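Long-range contacts in Methylcobalamin\: coenzyme M methyltransferase (Methanosarcina mazei, PDB 4AY7), which catalyses the zinc-dependent transfer of a methyl group from a methylated corrinoid carrier to coenzyme M in methanogenesis: residues Thr57-Met62 with Ile130-Glu135; Leu75-Leu80 with Asp147-Gly152; Met91-Asn96 with Pro104-His109; Ala184-Thr189 with Lys229-Lys234. One frame throughout, in Å; residues are numbered along the deposited sequence.

Contact 1. Residues Thr57-Met62 with Ile130-Glu135; sequences TNPELM and IPVVLE
A chi1 of -177° at Val132 turns CG1 away from its own backbone N and CG2 away from its carbonyl carbon, so that the two methyls spread over the chain from Thr57 to Pro59. The contact joins two outer helices of the TIM barrel, 59-71 and 130-144, near their N-terminal ends. Val132 CG1 lies 3.5 Å from Pro59 N, while CG2 of the same valine reaches Thr57 O at 3.6 Å. The Pro59 ring crosses Val132 at about a right angle, its CD 3.8 Å from Val132 CG1. Proline suits this place because the first turn of a helix asks for no N-H, and its rigid ring gives the short, branched valine a firm surface. Just before it, Asn58 is the N-cap: OD1 accepts from Leu61 N at 3.2 Å, the donor standing above the carbonyl plane, and more weakly from Glu60 N.

Deeper in, Met62 runs extended and then bends at chi3 (-77°). This brings CE within 4.1 Å of Val132 CG1 and SD within 4.2 Å of Val133 CG2, a pliable chain fitting between stiffer ones. Val133 also packs on Tyr195 and Met199 of helix 178-202. On the outer side, Glu135, whose carboxylate has a long, weak ion pair with Lys138, serves through its methylenes: CG rests 3.7 Å from Pro59 CB.

Contact 2. Residues Leu75-Leu80 with Asp147-Gly152; sequences LEAVRL and DVPIVG
Val78-Leu80 and Ile150-Gly152 run as parallel strands, their axes 4.7 Å apart at closest and their directions 20° from each other, neighbours in the sheet of the TIM barrel. Val78 bonds both ways: its N donates to Pro149 O at 3.0 Å, and its O accepts from Val151 N at 2.8 Å. Leu80 N then meets Val151 O at 3.1 Å. Proline fits at 149 because the ladder asks for its oxygen and not for an N-H.

Side chains alternate between the faces. Val78, Leu80 and Ile150 turn to helices 59-71 and 130-144. Leu80 holds CG between its backbone N and carbonyl carbon (chi1 72°), which brings CD2 to 3.7 Å from Ile150 CG2. Just before the strand, Ala77 CB lies 4.0 Å from Val151 CG2; on the face of Arg79, Val151 CB packs against Arg79 CG at 3.9 Å. Arg79 bends at chi2, and its NE donates to Val36 O.

The helix side is thus wholly aliphatic, while the other mixes Val151 with the stem of Arg79, whose head lies beside Gln38, a residue that binds coenzyme M. The bond to Val36 limits how that head can turn, consistent with a place at the edge of the active site.

Contact 3. Residues Met91-Asn96 with Pro104-His109; sequences MGCEIN and PSVTGH
Asn96 N donates to Ser105 O at 2.8 Å, and Ser105 N returns a bond to Asn96 O, closing one hydrogen-bonded pair of a beta hairpin. At the other end Glu94 N meets Gly108 O at 3.0 Å. Between them the register slips: Glu94 O takes both Thr107 N (2.9 Å) and Gly108 N (3.2 Å), so that two residues face one in a classic beta bulge. Thr107, with psi at -24°, makes the kink. Glycine suits the next position, where a side chain would crowd Glu94 CB. A water bridges Ser105 OG (2.8 Å) and Asn96 O, extending the polar network at the exposed end.

Outward from this ladder, the faces differ. Glu94 and Thr107 lie side by side on the exposed face, where polar groups can meet solvent, and Thr107 CG2 touches Asn96 CB at 3.7 Å. The opposite face is apolar. Ile95 bends at chi2 (-56°) to set CD1 3.7 Å from Val106 CG2, while its CG2 rests 3.8 Å from Pro104 CB. Cys93 CB adds itself to Val106 CG1.

Cys93 and Val106 carry this face onto Val88 of helix 86-90 and Asp163 of helix 157-165, and Ile95 packs on Glu89. The hairpin thus rests on helices, outside the barrel sheet, with Pro104 directly following Gln103, a residue that binds coenzyme M.

Contact 4. Residues Ala184-Thr189 with Lys229-Lys234; sequences ALDIAT and KSRLQK
Arg231 crosses from helix 221-238 to helix 178-202, and each part of its chain finds a different partner. CB starts 3.2 Å from Thr189 OG1, and CG stays beside the same oxygen at 3.3 Å, the two side chains crossing at about a right angle. That hydroxyl is itself turned back to its own helix, donating to Leu185 O at 2.8 Å. Threonine is apt here: its polar atom is satisfied locally, and it can lie under the arginine's methylenes. A bend at chi2 (82°) then swings the chain along the neighbouring helix, bringing CD within 3.8 Å of Leu185 CB.

At the head, NE bonds to Asp186 OD1 at 3.1 Å and NH2 to the same oxygen at 3.2 Å. This is a side-on salt bridge, with both nitrogens gripping one atom on its syn side. OD1 lies close to the guanidinium plane, yet the carboxylate is turned 33° from that plane, and both donors come from one face of it. Leu185 CD1 lies over a face of the guanidinium. NH2 also has a salt bridge to Glu182, and NH1 donates to Phe227 O, so the buried charge is held from several directions and the head has little freedom to rotate.

Beyond the arginine, Lys234 lays its long aliphatic chain against Thr189, CD 4.0 Å from CG2. The helix axes pass 10.2 Å apart with a 16° angle between their directions, the near-parallel alignment of neighbouring helices in the outer layer of a TIM barrel.

How the contacts relate
Contact 2 is buried in the barrel sheet and is held by backbone bonds. Contacts 1 and 4 join helices of the layer around it: contact 1 is partly buried and apolar, whereas contact 4 is mostly buried, with an exposed rim at Asp186 and Lys234, and relies on a salt bridge from a buried arginine to an exposed aspartate. Contact 3, a partly buried hairpin outside that sheet, combines a backbone ladder with an exposed polar side. Contacts 1 and 2 hold consecutive elements: helices 59-71 and 130-144 lead into strands 78-80 and 150-155, and Leu80 packs on both Met62 and the backbone of Val133. Contact 3, nested within the loops that contacts 1 and 2 close, touches contact 4 through Met91 and Ile187.

Contact 1. Residues Thr57-Met62 with Ile130-Glu135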
# COMPACT_ATOMS: atom_id res chain seq x y z
N THR A 57 10.56 -12.96 -6.50
CA THR A 57 10.27 -14.01 -7.50
C THR A 57 10.06 -15.41 -6.88
O THR A 57 9.58 -16.32 -7.54
CB THR A 57 11.40 -14.05 -8.56
OG1 THR A 57 12.69 -14.39 -7.96
CG2 THR A 57 11.61 -12.68 -9.21
N ASN A 58 10.47 -15.61 -5.64
CA ASN A 58 10.38 -16.92 -5.01
C ASN A 58 9.40 -16.79 -3.83
O ASN A 58 9.70 -16.02 -2.91
CB ASN A 58 11.76 -17.20 -4.46
CG ASN A 58 11.88 -18.56 -3.74
OD1 ASN A 58 11.10 -18.93 -2.89
ND2 ASN A 58 12.95 -19.28 -4.07
N PRO A 59 8.30 -17.56 -3.80
CA PRO A 59 7.30 -17.34 -2.74
C PRO A 59 7.81 -17.60 -1.34
O PRO A 59 7.38 -16.94 -0.40
CB PRO A 59 6.18 -18.36 -3.03
CG PRO A 59 6.85 -19.41 -3.86
CD PRO A 59 7.86 -18.64 -4.72
N GLU A 60 8.70 -18.58 -1.22
CA GLU A 60 9.23 -18.91 0.10
C GLU A 60 10.11 -17.80 0.64
O GLU A 60 9.99 -17.44 1.79
CB GLU A 60 9.97 -20.21 0.10
CG GLU A 60 9.09 -21.40 -0.23
CD GLU A 60 8.33 -21.99 0.95
OE1 GLU A 60 8.34 -21.45 2.12
OE2 GLU A 60 7.65 -23.00 0.68
N LEU A 61 10.97 -17.23 -0.17
CA LEU A 61 11.75 -16.06 0.28
C LEU A 61 10.91 -14.80 0.51
O LEU A 61 11.17 -14.03 1.46
CB LEU A 61 12.95 -15.79 -0.64
CG LEU A 61 13.97 -16.89 -0.82
CD1 LEU A 61 14.92 -16.48 -1.96
CD2 LEU A 61 14.71 -17.23 0.50
N MET A 62 9.89 -14.59 -0.33
CA MET A 62 8.95 -13.50 -0.11
C MET A 62 8.29 -13.67 1.31
O MET A 62 8.23 -12.69 2.11
CB MET A 62 7.89 -13.49 -1.22
CG MET A 62 6.91 -12.33 -1.14
SD MET A 62 5.75 -12.23 -2.50
CE MET A 62 6.80 -11.53 -3.80
N ILE A 130 1.78 -13.16 -10.08
CA ILE A 130 0.57 -13.26 -9.31
C ILE A 130 0.58 -14.55 -8.51
O ILE A 130 0.34 -14.56 -7.29
CB ILE A 130 -0.72 -13.05 -10.17
CG1 ILE A 130 -0.82 -11.55 -10.51
CG2 ILE A 130 -1.99 -13.41 -9.36
CD1 ILE A 130 -1.99 -11.18 -11.40
N PRO A 131 0.92 -15.63 -9.15
CA PRO A 131 0.97 -16.84 -8.36
C PRO A 131 2.07 -16.90 -7.26
O PRO A 131 1.90 -17.67 -6.30
CB PRO A 131 1.26 -17.92 -9.43
CG PRO A 131 0.77 -17.33 -10.72
CD PRO A 131 1.21 -15.91 -10.58
N VAL A 132 3.14 -16.12 -7.36
CA VAL A 132 4.12 -16.03 -6.28
C VAL A 132 3.48 -15.35 -5.03
O VAL A 132 3.62 -15.85 -3.90
CB VAL A 132 5.35 -15.20 -6.68
CG1 VAL A 132 6.36 -15.20 -5.57
CG2 VAL A 132 6.07 -15.84 -7.89
N VAL A 133 2.78 -14.23 -5.27
CA VAL A 133 2.13 -13.50 -4.20
C VAL A 133 1.04 -14.33 -3.54
O VAL A 133 1.00 -14.42 -2.31
CB VAL A 133 1.53 -12.18 -4.69
CG1 VAL A 133 0.76 -11.51 -3.54
CG2 VAL A 133 2.69 -11.27 -5.16
N LEU A 134 0.21 -15.02 -4.32
CA LEU A 134 -0.86 -15.82 -3.72
C LEU A 134 -0.29 -16.96 -2.91
O LEU A 134 -0.75 -17.26 -1.83
CB LEU A 134 -1.83 -16.32 -4.80
CG LEU A 134 -2.49 -15.20 -5.63
CD1 LEU A 134 -3.51 -15.81 -6.58
CD2 LEU A 134 -3.19 -14.10 -4.74
N GLU A 135 0.72 -17.61 -3.41
CA GLU A 135 1.34 -18.65 -2.66
C GLU A 135 2.05 -18.15 -1.38
O GLU A 135 2.03 -18.83 -0.38
CB GLU A 135 2.28 -19.42 -3.57
CG GLU A 135 3.13 -20.43 -2.84
CD GLU A 135 2.36 -21.71 -2.47
OE1 GLU A 135 1.09 -21.82 -2.69
OE2 GLU A 135 3.06 -22.66 -2.03

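Contact 2. Residues Leu75-Leu80 with Asp147-Gly152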
# COMPACT_ATOMS: atom_id res chain seq x y z
N LEU A 75 5.95 -5.27 14.42
CA LEU A 75 4.81 -4.72 13.65
C LEU A 75 3.72 -5.76 13.70
O LEU A 75 3.98 -6.98 13.63
CB LEU A 75 5.17 -4.36 12.25
CG LEU A 75 6.21 -3.25 12.07
CD1 LEU A 75 6.48 -3.13 10.59
CD2 LEU A 75 5.73 -1.94 12.73
N GLU A 76 2.50 -5.26 13.89
CA GLU A 76 1.36 -6.11 14.20
C GLU A 76 0.58 -6.51 12.99
O GLU A 76 -0.61 -6.73 13.08
CB GLU A 76 0.52 -5.38 15.24
CG GLU A 76 1.30 -5.26 16.55
CD GLU A 76 0.60 -4.46 17.66
OE1 GLU A 76 -0.26 -3.57 17.41
OE2 GLU A 76 0.91 -4.78 18.84
N ALA A 77 1.26 -6.74 11.87
CA ALA A 77 0.63 -7.29 10.65
C ALA A 77 1.77 -7.82 9.79
O ALA A 77 2.93 -7.52 10.06
CB ALA A 77 -0.11 -6.22 9.88
N VAL A 78 1.45 -8.63 8.81
CA VAL A 78 2.48 -9.06 7.82
C VAL A 78 2.04 -8.49 6.51
O VAL A 78 0.90 -8.77 6.09
CB VAL A 78 2.58 -10.57 7.70
CG1 VAL A 78 3.67 -10.97 6.65
CG2 VAL A 78 2.94 -11.20 9.05
N ARG A 79 2.91 -7.75 5.83
CA ARG A 79 2.57 -7.03 4.59
C ARG A 79 3.49 -7.60 3.46
O ARG A 79 4.70 -7.73 3.63
CB ARG A 79 2.92 -5.58 4.74
CG ARG A 79 2.18 -4.60 3.83
CD ARG A 79 2.78 -4.44 2.53
NE ARG A 79 2.32 -3.31 1.72
CZ ARG A 79 2.83 -3.11 0.53
NH1 ARG A 79 3.80 -3.91 0.06
NH2 ARG A 79 2.46 -2.09 -0.22
N LEU A 80 2.87 -7.84 2.34
CA LEU A 80 3.55 -8.27 1.11
C LEU A 80 2.82 -7.76 -0.11
O LEU A 80 1.63 -7.42 -0.02
CB LEU A 80 3.65 -9.79 1.08
CG LEU A 80 2.44 -10.65 0.84
CD1 LEU A 80 2.90 -12.07 0.56
CD2 LEU A 80 1.49 -10.71 2.04
N ASP A 147 -4.79 -15.43 13.85
CA ASP A 147 -4.90 -14.22 14.67
C ASP A 147 -4.00 -13.02 14.35
O ASP A 147 -4.08 -11.99 15.04
CB ASP A 147 -4.73 -14.59 16.14
CG ASP A 147 -5.83 -15.55 16.62
OD1 ASP A 147 -6.96 -15.62 16.04
OD2 ASP A 147 -5.57 -16.21 17.64
N VAL A 148 -3.16 -13.16 13.34
CA VAL A 148 -2.33 -12.09 12.82
C VAL A 148 -2.87 -11.69 11.48
O VAL A 148 -3.11 -12.58 10.63
CB VAL A 148 -0.91 -12.57 12.66
CG1 VAL A 148 -0.02 -11.48 12.09
CG2 VAL A 148 -0.39 -13.01 14.01
N PRO A 149 -3.03 -10.40 11.25
CA PRO A 149 -3.57 -9.97 9.96
C PRO A 149 -2.50 -9.94 8.84
O PRO A 149 -1.36 -9.63 9.10
CB PRO A 149 -4.07 -8.57 10.27
CG PRO A 149 -3.11 -8.03 11.26
CD PRO A 149 -2.72 -9.24 12.12
N ILE A 150 -2.91 -10.19 7.61
CA ILE A 150 -2.08 -10.18 6.43
C ILE A 150 -2.60 -9.07 5.59
O ILE A 150 -3.77 -9.02 5.28
CB ILE A 150 -2.14 -11.49 5.63
CG1 ILE A 150 -1.68 -12.65 6.51
CG2 ILE A 150 -1.30 -11.39 4.34
CD1 ILE A 150 -1.75 -13.99 5.80
N VAL A 151 -1.72 -8.11 5.33
CA VAL A 151 -2.00 -7.00 4.44
C VAL A 151 -1.40 -7.26 3.02
O VAL A 151 -0.21 -7.45 2.85
CB VAL A 151 -1.38 -5.73 4.99
CG1 VAL A 151 -1.74 -4.61 4.04
CG2 VAL A 151 -1.92 -5.44 6.41
N GLY A 152 -2.26 -7.32 2.02
CA GLY A 152 -1.88 -7.40 0.67
C GLY A 152 -1.76 -6.04 0.03
O GLY A 152 -2.72 -5.35 -0.14

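Contact 3. Residues Met91-Asn96 with Pro104-His109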
# COMPACT_ATOMS: atom_id res chain seq x y z
N MET A 91 -0.40 -7.80 -16.44
CA MET A 91 -1.11 -7.11 -17.52
C MET A 91 -0.29 -6.83 -18.80
O MET A 91 -0.84 -6.25 -19.75
CB MET A 91 -1.77 -5.83 -17.00
CG MET A 91 -2.99 -6.04 -16.05
SD MET A 91 -4.38 -6.72 -16.99
CE MET A 91 -4.81 -5.17 -17.83
N GLY A 92 1.00 -7.17 -18.81
CA GLY A 92 1.85 -7.06 -20.01
C GLY A 92 3.01 -6.06 -19.95
O GLY A 92 3.81 -6.01 -20.84
N CYS A 93 3.16 -5.32 -18.83
CA CYS A 93 4.34 -4.49 -18.65
C CYS A 93 5.64 -5.31 -18.53
O CYS A 93 5.68 -6.42 -17.99
CB CYS A 93 4.18 -3.54 -17.43
SG CYS A 93 2.84 -2.32 -17.58
N GLU A 94 6.71 -4.70 -19.00
CA GLU A 94 8.06 -5.20 -18.82
C GLU A 94 8.70 -4.50 -17.62
O GLU A 94 8.68 -3.29 -17.57
CB GLU A 94 8.86 -5.05 -20.13
CG GLU A 94 10.40 -5.31 -20.10
CD GLU A 94 10.83 -6.73 -19.75
OE1 GLU A 94 10.01 -7.67 -19.91
OE2 GLU A 94 12.02 -6.92 -19.31
N ILE A 95 9.26 -5.26 -16.71
CA ILE A 95 9.76 -4.75 -15.42
C ILE A 95 11.29 -4.89 -15.28
O ILE A 95 11.89 -5.92 -15.61
CB ILE A 95 9.11 -5.58 -14.29
CG1 ILE A 95 7.57 -5.59 -14.38
CG2 ILE A 95 9.59 -5.10 -12.90
CD1 ILE A 95 6.89 -4.25 -14.38
N ASN A 96 11.97 -3.83 -14.82
CA ASN A 96 13.39 -3.92 -14.43
C ASN A 96 13.35 -4.38 -12.97
O ASN A 96 12.85 -3.69 -12.16
CB ASN A 96 14.09 -2.57 -14.62
CG ASN A 96 15.58 -2.61 -14.17
OD1 ASN A 96 15.90 -3.21 -13.12
ND2 ASN A 96 16.47 -2.04 -14.94
N PRO A 104 11.75 -2.94 -7.95
CA PRO A 104 11.35 -3.08 -9.35
C PRO A 104 10.65 -1.86 -9.90
O PRO A 104 9.91 -1.22 -9.19
CB PRO A 104 10.39 -4.29 -9.31
CG PRO A 104 10.93 -5.13 -8.16
CD PRO A 104 11.31 -4.10 -7.16
N SER A 105 10.79 -1.60 -11.18
CA SER A 105 10.17 -0.47 -11.83
C SER A 105 9.73 -0.87 -13.24
O SER A 105 10.38 -1.72 -13.88
CB SER A 105 11.15 0.69 -11.94
OG SER A 105 12.30 0.25 -12.57
N VAL A 106 8.65 -0.24 -13.71
CA VAL A 106 8.20 -0.47 -15.12
C VAL A 106 9.06 0.22 -16.13
O VAL A 106 9.18 1.46 -16.10
CB VAL A 106 6.75 -0.04 -15.33
CG1 VAL A 106 6.35 -0.37 -16.78
CG2 VAL A 106 5.85 -0.72 -14.33
N THR A 107 9.57 -0.54 -17.10
CA THR A 107 10.30 0.03 -18.22
C THR A 107 9.61 -0.03 -19.56
O THR A 107 9.93 0.75 -20.41
CB THR A 107 11.69 -0.61 -18.40
OG1 THR A 107 11.59 -2.02 -18.75
CG2 THR A 107 12.49 -0.34 -17.13
N GLY A 108 8.70 -0.98 -19.72
CA GLY A 108 7.95 -1.16 -20.97
C GLY A 108 6.48 -1.18 -20.70
O GLY A 108 5.99 -1.90 -19.81
N HIS A 109 5.76 -0.43 -21.53
CA HIS A 109 4.29 -0.25 -21.43
C HIS A 109 3.60 -0.90 -22.65
O HIS A 109 4.03 -0.70 -23.77
CB HIS A 109 4.03 1.26 -21.43
CG HIS A 109 4.81 2.01 -20.35
ND1 HIS A 109 4.42 2.01 -19.06
CD2 HIS A 109 5.98 2.81 -20.42
CE1 HIS A 109 5.31 2.73 -18.33
NE2 HIS A 109 6.28 3.20 -19.16
O HOH W 1 14.12 -1.20 -10.96

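Contact 4. Residues Ala184-Thr189 with Lys229-Lys234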
# COMPACT_ATOMS: atom_id res chain seq x y z
N ALA A 184 -8.66 3.12 -20.45
CA ALA A 184 -7.55 2.55 -19.67
C ALA A 184 -7.84 2.38 -18.18
O ALA A 184 -7.52 1.35 -17.55
CB ALA A 184 -6.29 3.40 -19.87
N LEU A 185 -8.41 3.43 -17.60
CA LEU A 185 -8.85 3.41 -16.22
C LEU A 185 -9.83 2.29 -15.99
O LEU A 185 -9.68 1.54 -15.05
CB LEU A 185 -9.48 4.74 -15.86
CG LEU A 185 -8.44 5.87 -15.74
CD1 LEU A 185 -9.12 7.24 -15.66
CD2 LEU A 185 -7.62 5.65 -14.48
N ASP A 186 -10.76 2.05 -16.92
CA ASP A 186 -11.69 0.97 -16.75
C ASP A 186 -11.08 -0.41 -16.80
O ASP A 186 -11.41 -1.27 -15.98
CB ASP A 186 -12.88 1.09 -17.77
CG ASP A 186 -13.83 2.30 -17.42
OD1 ASP A 186 -13.72 2.87 -16.29
OD2 ASP A 186 -14.63 2.69 -18.30
N ILE A 187 -10.17 -0.65 -17.75
CA ILE A 187 -9.47 -1.93 -17.80
C ILE A 187 -8.60 -2.10 -16.55
O ILE A 187 -8.62 -3.19 -15.93
CB ILE A 187 -8.55 -2.03 -19.03
CG1 ILE A 187 -9.39 -1.97 -20.34
CG2 ILE A 187 -7.72 -3.29 -18.98
CD1 ILE A 187 -8.63 -1.49 -21.55
N ALA A 188 -7.83 -1.04 -16.18
CA ALA A 188 -7.00 -1.07 -14.97
C ALA A 188 -7.85 -1.38 -13.73
O ALA A 188 -7.41 -2.19 -12.93
CB ALA A 188 -6.24 0.26 -14.75
N THR A 189 -9.08 -0.82 -13.61
CA THR A 189 -9.88 -1.02 -12.40
C THR A 189 -10.38 -2.46 -12.33
O THR A 189 -10.32 -3.08 -11.26
CB THR A 189 -11.01 0.02 -12.29
OG1 THR A 189 -10.38 1.29 -12.33
CG2 THR A 189 -11.88 -0.10 -11.02
N LYS A 229 -11.64 9.47 -9.00
CA LYS A 229 -12.45 9.15 -7.83
C LYS A 229 -13.42 8.00 -8.11
O LYS A 229 -13.51 7.07 -7.31
CB LYS A 229 -13.23 10.40 -7.41
CG LYS A 229 -13.96 10.28 -6.11
CD LYS A 229 -14.43 11.67 -5.68
CE LYS A 229 -15.59 11.60 -4.74
NZ LYS A 229 -15.76 12.87 -3.92
N SER A 230 -14.10 8.05 -9.25
CA SER A 230 -15.08 7.00 -9.57
C SER A 230 -14.50 5.62 -9.70
O SER A 230 -15.16 4.64 -9.26
CB SER A 230 -15.96 7.34 -10.81
OG SER A 230 -15.13 7.40 -11.95
N ARG A 231 -13.26 5.51 -10.21
CA ARG A 231 -12.66 4.22 -10.28
C ARG A 231 -12.22 3.73 -8.93
O ARG A 231 -12.37 2.55 -8.62
CB ARG A 231 -11.49 4.17 -11.32
CG ARG A 231 -11.95 4.14 -12.78
CD ARG A 231 -12.31 5.52 -13.37
NE ARG A 231 -12.94 5.38 -14.68
CZ ARG A 231 -13.42 6.36 -15.42
NH1 ARG A 231 -13.41 7.61 -15.02
NH2 ARG A 231 -14.05 6.03 -16.56
N LEU A 232 -11.63 4.61 -8.14
CA LEU A 232 -11.24 4.23 -6.73
C LEU A 232 -12.47 3.80 -5.91
O LEU A 232 -12.41 2.76 -5.24
CB LEU A 232 -10.52 5.39 -6.08
CG LEU A 232 -9.15 5.68 -6.68
CD1 LEU A 232 -8.59 7.06 -6.26
CD2 LEU A 232 -8.14 4.58 -6.32
N GLN A 233 -13.60 4.54 -6.04
CA GLN A 233 -14.90 4.11 -5.49
C GLN A 233 -15.33 2.73 -5.95
O GLN A 233 -15.77 1.91 -5.13
CB GLN A 233 -15.99 5.10 -5.84
CG GLN A 233 -15.86 6.36 -5.02
CD GLN A 233 -16.77 7.50 -5.46
OE1 GLN A 233 -17.09 7.64 -6.64
NE2 GLN A 233 -17.15 8.34 -4.53
N LYS A 234 -15.14 2.44 -7.24
CA LYS A 234 -15.54 1.13 -7.76
C LYS A 234 -14.66 0.05 -7.20
O LYS A 234 -15.14 -1.06 -6.87
CB LYS A 234 -15.49 1.11 -9.26
CG LYS A 234 -16.02 -0.17 -9.88
CD LYS A 234 -15.82 -0.09 -11.38
CE LYS A 234 -16.47 -1.25 -12.12
NZ LYS A 234 -17.86 -1.43 -11.60